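Local coordinates for ABC transporter, solute-binding protein (Staphylococcus aureus, PDB 6LKK), which binds glucose 6-phosphate as an extracellular solute-binding protein and takes part in signal transmission to a two-component system, at residues A[168-180]-A[188-202]. Residues are numbered along the deposited sequence; the frame is centred on the assembly and turned at random.
Sequences SKTSKVIEDVAKG and YEQDARTWKNKGYPV. With G6P (6-O-phosphono-alpha-D-glucopyranose), chain B.
T170 and Y188, near the starts of two neighbouring helices, touch both each other and the bound sugar phosphate of this periplasmic-binding-protein fold. Helices 170-178 and 189-197, joined through strand 184-188, run side by side at 32° with their axes 9.7 Å apart. T170 suits its place because its β-carbon branches: OG1 gives a hydrogen bond of 2.6 Å to phosphate O3P, while CG2, anti to the backbone N, meets the Y188 ring at its edge. The aromatic ring offers the sugar a flat wall, O5 of the hexose lying over one face and CB of D191 over the other.

Polar groups continue beyond the ring. The short side chains of S171 and D191 bring OG and OD2 to 3.0 Å, a possible hydrogen bond, and OD2 accepts one from a water that also donates to T170 O. A second water, in the ring plane at its edge, bonds both S171 OG and Y188 OH.

Farther along, the contact turns apolar. The β-branch of I174 lets CG1, 3.4 Å from W195 CD1, and CG2 both reach the indole while CD1 goes on to V202; the small A178 lets W195, Y200 and V202 close round its methyl group. E175, salt-bridged to K179, places its CA over the six-membered ring of W195 in a CH-pi contact, 4.0 Å from the centroid and 15° off the normal; on the opposite face, K198 NZ sits 3.3 Å above the indole plane.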
ATOM      1  N   SER A 168      13.782   7.874   0.590  1.00 20.68           N
ATOM      2  CA  SER A 168      13.839   6.715  -0.295  1.00 21.50           C
ATOM      3  C   SER A 168      12.748   5.701   0.035  1.00 20.49           C
ATOM      4  O   SER A 168      12.149   5.113  -0.873  1.00 24.40           O
ATOM      5  CB  SER A 168      15.217   6.059  -0.207  1.00 28.59           C
ATOM      6  OG  SER A 168      15.273   4.891  -1.007  1.00 40.07           O
ATOM      7  N   LYS A 169      12.471   5.490   1.320  1.00 19.61           N
ATOM      8  CA  LYS A 169      11.659   4.369   1.779  1.00 19.43           C
ATOM      9  C   LYS A 169      10.390   4.868   2.453  1.00 17.84           C
ATOM     10  O   LYS A 169      10.441   5.759   3.308  1.00 20.52           O
ATOM     11  CB  LYS A 169      12.450   3.488   2.748  1.00 19.23           C
ATOM     12  CG  LYS A 169      13.718   2.886   2.151  1.00 26.71           C
ATOM     13  CD  LYS A 169      13.425   1.885   1.041  1.00 31.52           C
ATOM     14  CE  LYS A 169      12.623   0.701   1.554  1.00 39.41           C
ATOM     15  NZ  LYS A 169      13.058  -0.583   0.941  1.00 45.12           N
ATOM     16  N   THR A 170       9.259   4.269   2.078  1.00 19.57           N
ATOM     17  CA  THR A 170       7.979   4.625   2.677  1.00 16.88           C
ATOM     18  C   THR A 170       8.009   4.485   4.193  1.00 15.99           C
ATOM     19  O   THR A 170       7.503   5.353   4.913  1.00 19.63           O
ATOM     20  CB  THR A 170       6.873   3.754   2.080  1.00 18.80           C
ATOM     21  OG1 THR A 170       6.754   4.036   0.681  1.00 17.98           O
ATOM     22  CG2 THR A 170       5.536   4.020   2.758  1.00 17.77           C
ATOM     23  N   SER A 171       8.592   3.400   4.702  1.00 19.25           N
ATOM     24  CA  SER A 171       8.561   3.176   6.143  1.00 22.11           C
ATOM     25  C   SER A 171       9.474   4.133   6.896  1.00 17.98           C
ATOM     26  O   SER A 171       9.288   4.317   8.103  1.00 20.79           O
ATOM     27  CB  SER A 171       8.930   1.728   6.464  1.00 23.37           C
ATOM     28  OG  SER A 171       7.835   0.866   6.198  1.00 33.74           O
ATOM     29  N   LYS A 172      10.444   4.754   6.221  1.00 19.42           N
ATOM     30  CA  LYS A 172      11.227   5.792   6.882  1.00 20.28           C
ATOM     31  C   LYS A 172      10.372   7.014   7.192  1.00 21.63           C
ATOM     32  O   LYS A 172      10.665   7.749   8.142  1.00 18.12           O
ATOM     33  CB  LYS A 172      12.424   6.190   6.017  1.00 22.40           C
ATOM     34  CG  LYS A 172      13.459   7.051   6.736  1.00 25.68           C
ATOM     35  CD  LYS A 172      14.175   6.263   7.823  1.00 28.85           C
ATOM     36  CE  LYS A 172      15.307   7.060   8.448  1.00 34.96           C
ATOM     37  NZ  LYS A 172      15.965   6.302   9.549  1.00 43.78           N
ATOM     38  N   VAL A 173       9.305   7.237   6.419  1.00 18.74           N
ATOM     39  CA  VAL A 173       8.434   8.384   6.665  1.00 16.51           C
ATOM     40  C   VAL A 173       7.773   8.265   8.033  1.00 17.78           C
ATOM     41  O   VAL A 173       7.869   9.173   8.866  1.00 18.33           O
ATOM     42  CB  VAL A 173       7.387   8.518   5.543  1.00 16.66           C
ATOM     43  CG1 VAL A 173       6.428   9.662   5.845  1.00 21.24           C
ATOM     44  CG2 VAL A 173       8.067   8.739   4.196  1.00 18.70           C
ATOM     45  N   ILE A 174       7.085   7.150   8.287  1.00 18.19           N
ATOM     46  CA  ILE A 174       6.400   7.009   9.568  1.00 18.77           C
ATOM     47  C   ILE A 174       7.409   6.943  10.706  1.00 18.43           C
ATOM     48  O   ILE A 174       7.181   7.504  11.784  1.00 20.00           O
ATOM     49  CB  ILE A 174       5.469   5.782   9.571  1.00 18.67           C
ATOM     50  CG1 ILE A 174       4.718   5.682  10.906  1.00 18.96           C
ATOM     51  CG2 ILE A 174       6.251   4.497   9.333  1.00 20.60           C
ATOM     52  CD1 ILE A 174       3.853   6.884  11.240  1.00 22.49           C
ATOM     53  N   GLU A 175       8.541   6.265  10.493  1.00 17.18           N
ATOM     54  CA  GLU A 175       9.546   6.182  11.547  1.00 18.17           C
ATOM     55  C   GLU A 175      10.005   7.572  11.970  1.00 20.49           C
ATOM     56  O   GLU A 175      10.046   7.891  13.163  1.00 18.94           O
ATOM     57  CB  GLU A 175      10.745   5.347  11.089  1.00 19.21           C
ATOM     58  CG  GLU A 175      11.834   5.251  12.157  1.00 21.28           C
ATOM     59  CD  GLU A 175      13.043   4.448  11.729  1.00 29.62           C
ATOM     60  OE1 GLU A 175      13.084   3.979  10.572  1.00 29.33           O
ATOM     61  OE2 GLU A 175      13.961   4.290  12.563  1.00 30.68           O
ATOM     62  N   ASP A 176      10.350   8.416  10.998  1.00 17.99           N
ATOM     63  CA  ASP A 176      10.910   9.724  11.324  1.00 18.91           C
ATOM     64  C   ASP A 176       9.843  10.686  11.829  1.00 20.46           C
ATOM     65  O   ASP A 176      10.142  11.551  12.659  1.00 20.72           O
ATOM     66  CB  ASP A 176      11.630  10.300  10.104  1.00 22.16           C
ATOM     67  CG  ASP A 176      12.974   9.639   9.858  1.00 28.95           C
ATOM     68  OD1 ASP A 176      13.411   8.838  10.711  1.00 35.88           O
ATOM     69  OD2 ASP A 176      13.594   9.918   8.810  1.00 37.51           O
ATOM     70  N   VAL A 177       8.603  10.564  11.351  1.00 18.14           N
ATOM     71  CA  VAL A 177       7.514  11.341  11.938  1.00 15.68           C
ATOM     72  C   VAL A 177       7.269  10.893  13.371  1.00 18.15           C
ATOM     73  O   VAL A 177       7.183  11.714  14.292  1.00 18.44           O
ATOM     74  CB  VAL A 177       6.236  11.218  11.087  1.00 16.48           C
ATOM     75  CG1 VAL A 177       5.052  11.859  11.799  1.00 18.72           C
ATOM     76  CG2 VAL A 177       6.433  11.877   9.733  1.00 18.54           C
ATOM     77  N   ALA A 178       7.154   9.580  13.582  1.00 17.62           N
ATOM     78  CA  ALA A 178       6.875   9.059  14.917  1.00 16.18           C
ATOM     79  C   ALA A 178       7.967   9.445  15.905  1.00 18.56           C
ATOM     80  O   ALA A 178       7.684   9.712  17.077  1.00 20.78           O
ATOM     81  CB  ALA A 178       6.719   7.539  14.863  1.00 17.91           C
ATOM     82  N   LYS A 179       9.219   9.477  15.453  1.00 18.10           N
ATOM     83  CA  LYS A 179      10.350   9.786  16.318  1.00 18.96           C
ATOM     84  C   LYS A 179      10.643  11.279  16.414  1.00 21.22           C
ATOM     85  O   LYS A 179      11.612  11.664  17.078  1.00 22.39           O
ATOM     86  CB  LYS A 179      11.596   9.041  15.831  1.00 18.98           C
ATOM     87  CG  LYS A 179      11.530   7.541  16.067  1.00 18.98           C
ATOM     88  CD  LYS A 179      12.782   6.839  15.581  1.00 20.57           C
ATOM     89  CE  LYS A 179      12.720   5.349  15.859  1.00 21.44           C
ATOM     90  NZ  LYS A 179      13.952   4.650  15.408  1.00 22.23           N
ATOM     91  N   GLY A 180       9.842  12.124  15.773  1.00 19.95           N
ATOM     92  CA  GLY A 180       9.945  13.555  15.957  1.00 24.16           C
ATOM     93  C   GLY A 180      10.917  14.266  15.047  1.00 25.44           C
ATOM     94  O   GLY A 180      11.269  15.417  15.329  1.00 26.57           O
ATOM     95  N   TYR A 188       0.721   5.296   4.884  1.00 15.25           N
ATOM     96  CA  TYR A 188      -0.471   4.505   4.628  1.00 15.63           C
ATOM     97  C   TYR A 188      -0.964   3.920   5.944  1.00 15.37           C
ATOM     98  O   TYR A 188      -0.238   3.864   6.939  1.00 14.95           O
ATOM     99  CB  TYR A 188      -0.225   3.404   3.584  1.00 15.49           C
ATOM    100  CG  TYR A 188       0.807   2.361   3.953  1.00 16.48           C
ATOM    101  CD1 TYR A 188       2.160   2.584   3.735  1.00 15.98           C
ATOM    102  CD2 TYR A 188       0.426   1.140   4.491  1.00 16.61           C
ATOM    103  CE1 TYR A 188       3.101   1.629   4.054  1.00 15.67           C
ATOM    104  CE2 TYR A 188       1.361   0.177   4.815  1.00 19.34           C
ATOM    105  CZ  TYR A 188       2.699   0.426   4.597  1.00 16.95           C
ATOM    106  OH  TYR A 188       3.639  -0.527   4.918  1.00 19.78           O
ATOM    107  N   GLU A 189      -2.217   3.471   5.924  1.00 14.36           N
ATOM    108  CA  GLU A 189      -2.960   3.240   7.159  1.00 16.05           C
ATOM    109  C   GLU A 189      -2.264   2.235   8.073  1.00 14.48           C
ATOM    110  O   GLU A 189      -2.131   2.471   9.280  1.00 16.16           O
ATOM    111  CB  GLU A 189      -4.371   2.771   6.816  1.00 17.05           C
ATOM    112  CG  GLU A 189      -5.319   2.745   7.991  1.00 18.02           C
ATOM    113  CD  GLU A 189      -6.741   2.485   7.560  1.00 17.65           C
ATOM    114  OE1 GLU A 189      -7.024   1.356   7.101  1.00 18.99           O
ATOM    115  OE2 GLU A 189      -7.572   3.411   7.657  1.00 18.45           O
ATOM    116  N   GLN A 190      -1.842   1.089   7.530  1.00 15.12           N
ATOM    117  CA  GLN A 190      -1.290   0.039   8.387  1.00 15.47           C
ATOM    118  C   GLN A 190       0.041   0.455   9.003  1.00 16.99           C
ATOM    119  O   GLN A 190       0.324   0.126  10.160  1.00 18.83           O
ATOM    120  CB  GLN A 190      -1.125  -1.263   7.596  1.00 16.68           C
ATOM    121  CG  GLN A 190      -2.363  -2.130   7.576  1.00 22.50           C
ATOM    122  CD  GLN A 190      -2.843  -2.475   8.969  1.00 21.70           C
ATOM    123  OE1 GLN A 190      -2.068  -2.947   9.804  1.00 21.54           O
ATOM    124  NE2 GLN A 190      -4.116  -2.213   9.239  1.00 19.67           N
ATOM    125  N   ASP A 191       0.875   1.169   8.247  1.00 15.02           N
ATOM    126  CA  ASP A 191       2.154   1.623   8.783  1.00 16.16           C
ATOM    127  C   ASP A 191       1.947   2.655   9.884  1.00 17.08           C
ATOM    128  O   ASP A 191       2.622   2.615  10.920  1.00 16.89           O
ATOM    129  CB  ASP A 191       3.000   2.189   7.645  1.00 20.32           C
ATOM    130  CG  ASP A 191       4.473   1.832   7.763  1.00 22.73           C
ATOM    131  OD1 ASP A 191       4.870   1.162   8.742  1.00 33.95           O
ATOM    132  OD2 ASP A 191       5.237   2.227   6.857  1.00 18.95           O
ATOM    133  N   ALA A 192       1.007   3.577   9.682  1.00 16.08           N
ATOM    134  CA  ALA A 192       0.676   4.535  10.726  1.00 16.28           C
ATOM    135  C   ALA A 192       0.144   3.831  11.967  1.00 19.54           C
ATOM    136  O   ALA A 192       0.525   4.165  13.096  1.00 19.38           O
ATOM    137  CB  ALA A 192      -0.348   5.536  10.198  1.00 16.64           C
ATOM    138  N   ARG A 193      -0.733   2.844  11.777  1.00 17.60           N
ATOM    139  CA  ARG A 193      -1.305   2.133  12.916  1.00 16.65           C
ATOM    140  C   ARG A 193      -0.227   1.435  13.731  1.00 16.48           C
ATOM    141  O   ARG A 193      -0.273   1.442  14.966  1.00 17.68           O
ATOM    142  CB  ARG A 193      -2.341   1.119  12.430  1.00 16.89           C
ATOM    143  CG  ARG A 193      -2.977   0.300  13.545  1.00 21.74           C
ATOM    144  CD  ARG A 193      -3.967  -0.707  12.990  1.00 21.44           C
ATOM    145  NE  ARG A 193      -4.561  -1.528  14.040  1.00 20.28           N
ATOM    146  CZ  ARG A 193      -3.962  -2.565  14.616  1.00 21.51           C
ATOM    147  NH1 ARG A 193      -2.734  -2.918  14.259  1.00 23.20           N
ATOM    148  NH2 ARG A 193      -4.592  -3.251  15.559  1.00 22.80           N
ATOM    149  N   THR A 194       0.743   0.811  13.058  1.00 16.62           N
ATOM    150  CA  THR A 194       1.799   0.087  13.758  1.00 19.88           C
ATOM    151  C   THR A 194       2.505   0.982  14.766  1.00 18.06           C
ATOM    152  O   THR A 194       2.731   0.590  15.916  1.00 18.48           O
ATOM    153  CB  THR A 194       2.804  -0.470  12.748  1.00 20.26           C
ATOM    154  OG1 THR A 194       2.158  -1.444  11.920  1.00 21.27           O
ATOM    155  CG2 THR A 194       3.993  -1.117  13.451  1.00 22.23           C
ATOM    156  N   TRP A 195       2.862   2.196  14.347  1.00 15.72           N
ATOM    157  CA  TRP A 195       3.622   3.078  15.218  1.00 17.23           C
ATOM    158  C   TRP A 195       2.740   3.746  16.263  1.00 18.92           C
ATOM    159  O   TRP A 195       3.186   3.947  17.400  1.00 18.72           O
ATOM    160  CB  TRP A 195       4.368   4.112  14.373  1.00 17.46           C
ATOM    161  CG  TRP A 195       5.508   3.490  13.634  1.00 17.41           C
ATOM    162  CD1 TRP A 195       5.443   2.773  12.475  1.00 18.52           C
ATOM    163  CD2 TRP A 195       6.887   3.504  14.020  1.00 16.67           C
ATOM    164  NE1 TRP A 195       6.698   2.346  12.111  1.00 20.20           N
ATOM    165  CE2 TRP A 195       7.602   2.784  13.043  1.00 19.73           C
ATOM    166  CE3 TRP A 195       7.587   4.062  15.094  1.00 20.18           C
ATOM    167  CZ2 TRP A 195       8.983   2.607  13.107  1.00 19.70           C
ATOM    168  CZ3 TRP A 195       8.958   3.884  15.155  1.00 22.06           C
ATOM    169  CH2 TRP A 195       9.641   3.164  14.167  1.00 21.64           C
ATOM    170  N   LYS A 196       1.491   4.071  15.922  1.00 17.57           N
ATOM    171  CA  LYS A 196       0.587   4.618  16.929  1.00 18.20           C
ATOM    172  C   LYS A 196       0.326   3.604  18.034  1.00 18.30           C
ATOM    173  O   LYS A 196       0.268   3.962  19.217  1.00 20.46           O
ATOM    174  CB  LYS A 196      -0.730   5.058  16.288  1.00 18.93           C
ATOM    175  CG  LYS A 196      -1.633   5.818  17.252  1.00 21.10           C
ATOM    176  CD  LYS A 196      -2.828   6.435  16.549  1.00 23.41           C
ATOM    177  CE  LYS A 196      -3.723   7.180  17.531  1.00 21.85           C
ATOM    178  NZ  LYS A 196      -3.083   8.413  18.066  1.00 24.45           N
ATOM    179  N   ASN A 197       0.176   2.330  17.674  1.00 19.60           N
ATOM    180  CA  ASN A 197      -0.089   1.294  18.663  1.00 19.61           C
ATOM    181  C   ASN A 197       1.144   0.915  19.472  1.00 21.95           C
ATOM    182  O   ASN A 197       1.002   0.243  20.500  1.00 24.08           O
ATOM    183  CB  ASN A 197      -0.668   0.054  17.982  1.00 20.39           C
ATOM    184  CG  ASN A 197      -2.130   0.227  17.607  1.00 22.57           C
ATOM    185  OD1 ASN A 197      -2.661   1.338  17.632  1.00 22.45           O
ATOM    186  ND2 ASN A 197      -2.788  -0.872  17.260  1.00 26.97           N
ATOM    187  N   LYS A 198       2.337   1.323  19.043  1.00 18.94           N
ATOM    188  CA  LYS A 198       3.528   1.232  19.879  1.00 19.34           C
ATOM    189  C   LYS A 198       3.668   2.425  20.818  1.00 21.66           C
ATOM    190  O   LYS A 198       4.688   2.542  21.504  1.00 20.57           O
ATOM    191  CB  LYS A 198       4.783   1.107  19.009  1.00 22.45           C
ATOM    192  CG  LYS A 198       4.929  -0.241  18.304  1.00 23.54           C
ATOM    193  CD  LYS A 198       6.276  -0.372  17.590  1.00 28.96           C
ATOM    194  CE  LYS A 198       6.406   0.598  16.421  1.00 28.48           C
ATOM    195  NZ  LYS A 198       7.713   0.474  15.712  1.00 26.25           N
ATOM    196  N   GLY A 199       2.672   3.306  20.864  1.00 19.41           N
ATOM    197  CA  GLY A 199       2.669   4.410  21.799  1.00 18.54           C
ATOM    198  C   GLY A 199       3.315   5.683  21.305  1.00 21.44           C
ATOM    199  O   GLY A 199       3.425   6.639  22.084  1.00 21.03           O
ATOM    200  N   TYR A 200       3.732   5.739  20.046  1.00 16.27           N
ATOM    201  CA  TYR A 200       4.376   6.938  19.546  1.00 14.75           C
ATOM    202  C   TYR A 200       3.339   8.041  19.339  1.00 17.32           C
ATOM    203  O   TYR A 200       2.161   7.758  19.098  1.00 19.03           O
ATOM    204  CB  TYR A 200       5.113   6.647  18.244  1.00 15.95           C
ATOM    205  CG  TYR A 200       6.344   5.802  18.455  1.00 18.29           C
ATOM    206  CD1 TYR A 200       6.248   4.422  18.564  1.00 19.09           C
ATOM    207  CD2 TYR A 200       7.601   6.386  18.564  1.00 17.92           C
ATOM    208  CE1 TYR A 200       7.370   3.644  18.767  1.00 17.84           C
ATOM    209  CE2 TYR A 200       8.728   5.612  18.764  1.00 17.75           C
ATOM    210  CZ  TYR A 200       8.606   4.243  18.865  1.00 16.39           C
ATOM    211  OH  TYR A 200       9.722   3.463  19.067  1.00 20.05           O
ATOM    212  N   PRO A 201       3.747   9.311  19.452  1.00 18.12           N
ATOM    213  CA  PRO A 201       2.811  10.447  19.304  1.00 18.23           C
ATOM    214  C   PRO A 201       2.452  10.702  17.843  1.00 17.15           C
ATOM    215  O   PRO A 201       2.909  11.641  17.198  1.00 20.10           O
ATOM    216  CB  PRO A 201       3.598  11.606  19.920  1.00 18.92           C
ATOM    217  CG  PRO A 201       5.025  11.251  19.674  1.00 18.65           C
ATOM    218  CD  PRO A 201       5.110   9.760  19.792  1.00 17.91           C
ATOM    219  N   VAL A 202       1.593   9.828  17.318  1.00 19.12           N
ATOM    220  CA  VAL A 202       1.222   9.802  15.908  1.00 19.12           C
ATOM    221  C   VAL A 202      -0.285   9.982  15.796  1.00 20.55           C
ATOM    222  O   VAL A 202      -1.053   9.247  16.429  1.00 21.10           O
ATOM    223  CB  VAL A 202       1.658   8.485  15.235  1.00 21.25           C
ATOM    224  CG1 VAL A 202       1.035   8.340  13.845  1.00 23.40           C
ATOM    225  CG2 VAL A 202       3.174   8.420  15.134  1.00 25.70           C
TER
HETATM  226  C1  G6P B 401       1.354   0.948  -0.280  1.00 34.23           C
HETATM  227  C2  G6P B 401       0.474  -0.323  -0.378  1.00 19.60           C
HETATM  228  C3  G6P B 401       0.959  -1.475   0.420  1.00 16.31           C
HETATM  229  C4  G6P B 401       2.421  -1.540   0.424  1.00 21.05           C
HETATM  230  C5  G6P B 401       2.972  -0.340   1.186  1.00 17.44           C
HETATM  231  C6  G6P B 401       4.463  -0.292   1.083  1.00 18.51           C
HETATM  232  O1  G6P B 401       0.564   2.053   0.043  1.00 20.78           O
HETATM  233  O2  G6P B 401      -0.871  -0.022   0.029  1.00 20.56           O
HETATM  234  O3  G6P B 401       0.420  -2.731  -0.182  1.00 18.79           O
HETATM  235  O4  G6P B 401       2.871  -2.748   1.086  1.00 19.42           O
HETATM  236  O5  G6P B 401       2.459   0.948   0.681  1.00 20.33           O
HETATM  237  O6  G6P B 401       4.821  -0.228  -0.279  1.00 16.32           O
HETATM  238  P   G6P B 401       5.909   0.956  -0.802  1.00 16.74           P
HETATM  239  O1P G6P B 401       6.198   0.703  -2.271  1.00 19.19           O
HETATM  240  O2P G6P B 401       7.215   0.867   0.012  1.00 17.54           O
HETATM  241  O3P G6P B 401       5.297   2.298  -0.635  1.00 16.90           O
HETATM  242  O   HOH W   1       5.139   4.967   6.171  1.00 21.11           O
HETATM  243  O   HOH W   2       6.143   0.211   4.208  1.00 24.97           O